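Long-range contact in endo-arabinase (Bacteroides thetaiotaomicron, PDB 5C0P), which probably hydrolyses O-glycosyl bonds in L-arabinan as a metal-binding member of glycoside hydrolase family 43: residues A[158-163]-A[183-188]. Residues are numbered along the deposited sequence; the frame is centred on the assembly and turned at random.
With MG (magnesium ion), chain B.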
loop_
_atom_site.group_PDB
_atom_site.type_symbol
_atom_site.label_atom_id
_atom_site.label_comp_id
_atom_site.label_asym_id
_atom_site.label_seq_id
_atom_site.Cartn_x
_atom_site.Cartn_y
_atom_site.Cartn_z
ATOM N N THR A 158 13.655 -9.547 -10.086
ATOM C CA THR A 158 14.679 -9.761 -9.057
ATOM C C THR A 158 14.785 -11.190 -8.536
ATOM O O THR A 158 15.739 -11.513 -7.820
ATOM C CB THR A 158 14.451 -8.838 -7.845
ATOM O OG1 THR A 158 13.173 -9.120 -7.258
ATOM C CG2 THR A 158 14.488 -7.393 -8.283
ATOM N N ILE A 159 13.810 -12.028 -8.894
ATOM C CA ILE A 159 13.678 -13.410 -8.406
ATOM C C ILE A 159 13.281 -13.476 -6.933
ATOM O O ILE A 159 12.161 -13.877 -6.606
ATOM C CB ILE A 159 14.919 -14.293 -8.697
ATOM C CG1 ILE A 159 15.406 -14.081 -10.130
ATOM C CG2 ILE A 159 14.582 -15.754 -8.461
ATOM C CD1 ILE A 159 14.346 -14.339 -11.191
ATOM N N ASP A 160 14.199 -13.097 -6.048
ATOM C CA ASP A 160 13.880 -12.868 -4.646
ATOM C C ASP A 160 13.377 -11.424 -4.580
ATOM O O ASP A 160 14.161 -10.482 -4.743
ATOM C CB ASP A 160 15.138 -13.051 -3.783
ATOM C CG ASP A 160 14.827 -13.512 -2.367
ATOM O OD1 ASP A 160 13.632 -13.593 -2.001
ATOM O OD2 ASP A 160 15.794 -13.793 -1.614
ATOM N N GLY A 161 12.069 -11.256 -4.389
ATOM C CA GLY A 161 11.444 -9.942 -4.383
ATOM C C GLY A 161 12.110 -9.046 -3.362
ATOM O O GLY A 161 12.578 -9.531 -2.332
ATOM N N GLU A 162 12.159 -7.748 -3.653
ATOM C CA GLU A 162 12.890 -6.800 -2.827
ATOM C C GLU A 162 11.976 -5.677 -2.342
ATOM O O GLU A 162 11.044 -5.282 -3.032
ATOM C CB GLU A 162 14.051 -6.215 -3.634
ATOM C CG GLU A 162 15.123 -7.265 -3.993
ATOM C CD GLU A 162 16.184 -6.769 -4.965
ATOM O OE1 GLU A 162 16.099 -5.614 -5.441
ATOM O OE2 GLU A 162 17.118 -7.555 -5.258
ATOM N N ILE A 163 12.252 -5.170 -1.147
ATOM C CA ILE A 163 11.567 -3.989 -0.636
ATOM C C ILE A 163 12.607 -2.913 -0.315
ATOM O O ILE A 163 13.649 -3.204 0.294
ATOM C CB ILE A 163 10.695 -4.328 0.599
ATOM C CG1 ILE A 163 9.471 -5.117 0.138
ATOM C CG2 ILE A 163 10.263 -3.056 1.326
ATOM C CD1 ILE A 163 8.578 -5.637 1.261
ATOM N N PHE A 183 15.126 -5.526 2.690
ATOM C CA PHE A 183 15.234 -6.981 2.779
ATOM C C PHE A 183 14.689 -7.613 1.523
ATOM O O PHE A 183 14.031 -6.942 0.720
ATOM C CB PHE A 183 14.509 -7.547 4.016
ATOM C CG PHE A 183 13.042 -7.208 4.098
ATOM C CD1 PHE A 183 12.087 -7.978 3.438
ATOM C CD2 PHE A 183 12.617 -6.150 4.881
ATOM C CE1 PHE A 183 10.736 -7.674 3.540
ATOM C CE2 PHE A 183 11.271 -5.843 4.996
ATOM C CZ PHE A 183 10.330 -6.603 4.322
ATOM N N LYS A 184 14.991 -8.895 1.360
ATOM C CA LYS A 184 14.405 -9.710 0.313
ATOM C C LYS A 184 13.376 -10.631 0.952
ATOM O O LYS A 184 13.506 -10.994 2.118
ATOM C CB LYS A 184 15.491 -10.519 -0.386
ATOM C CG LYS A 184 16.585 -9.653 -0.987
ATOM C CD LYS A 184 17.650 -10.476 -1.686
ATOM C CE LYS A 184 18.577 -9.559 -2.480
ATOM N NZ LYS A 184 19.657 -10.321 -3.173
ATOM N N ALA A 185 12.365 -11.015 0.183
ATOM C CA ALA A 185 11.249 -11.792 0.724
ATOM C C ALA A 185 11.689 -13.098 1.390
ATOM O O ALA A 185 11.090 -13.527 2.388
ATOM C CB ALA A 185 10.207 -12.063 -0.354
ATOM N N SER A 186 12.733 -13.729 0.858
ATOM C CA SER A 186 13.185 -15.017 1.393
ATOM C C SER A 186 13.697 -14.933 2.840
ATOM O O SER A 186 13.898 -15.963 3.494
ATOM C CB SER A 186 14.281 -15.611 0.510
ATOM O OG SER A 186 15.471 -14.856 0.657
ATOM N N GLU A 187 13.918 -13.720 3.339
ATOM C CA GLU A 187 14.380 -13.550 4.715
ATOM C C GLU A 187 13.300 -13.910 5.735
ATOM O O GLU A 187 13.605 -14.185 6.900
ATOM C CB GLU A 187 14.878 -12.124 4.932
ATOM C CG GLU A 187 16.064 -11.811 4.049
ATOM C CD GLU A 187 16.629 -10.430 4.262
ATOM O OE1 GLU A 187 16.720 -9.973 5.433
ATOM O OE2 GLU A 187 17.001 -9.812 3.245
ATOM N N ALA A 188 12.041 -13.894 5.302
ATOM C CA ALA A 188 10.944 -14.301 6.180
ATOM C C ALA A 188 10.776 -15.808 6.080
ATOM O O ALA A 188 10.600 -16.340 4.984
ATOM C CB ALA A 188 9.659 -13.604 5.781
HETATM MG MG MG B . 17.685 -11.099 -7.055
HETATM O O HOH W 1 16.807 -10.141 -5.375
HETATM O O HOH W 2 17.642 -12.885 -6.006
HETATM O O HOH W 3 17.862 -9.236 -7.995
HETATM O O HOH W 4 19.565 -10.749 -6.300
HETATM O O HOH W 5 18.377 -12.069 -8.787
#
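Asp160 lays its carboxylate against the start of the short 3-10 turn 185-187 and overlaps Ser186. Its CG lies anti to the backbone N (chi1 -151°), which carries the group across to the other segment. Each oxygen uses its syn lone pair. Asp160 OD1 accepts from Ser186 N at 3.0 Å, and Asp160 OD2 takes a short bond from Ser186 OG at 2.5 Å. Asn202 gives OD1 a second donor. An alanine here would probably leave Ser186 N and OG without the carboxylate that accepts from both, Asn202 without its bond to OD1, and the turn less firmly tied to the loop.

Next to it the backbones pair. Ala185 N donates to Gly161 O at 2.9 Å, and Ile163 N donates to Phe183 O at 3.1 Å in a nearly straight bond. Between them Glu162 and Lys184 form a non-hydrogen-bonded pair. Their side chains run side by side in the same direction, but Glu162 OE2 stays 4.3 Å from Lys184 NZ, beyond a salt bridge. Tyr164 holds the other oxygen of Glu162. Two of the five waters on the magnesium ion donate to Glu162 OE2, and another accepts from Lys184 NZ, while Thr158 O binds the ion directly at 2.1 Å. On the other face Ile163 CD1 meets the Phe183 ring at CZ and CE1, and Trp221 packs beside both residues.

The arrangement is an antiparallel strand pair, 162-168 with 178-184, at the edge of one blade of the five-bladed beta-propeller of family 43.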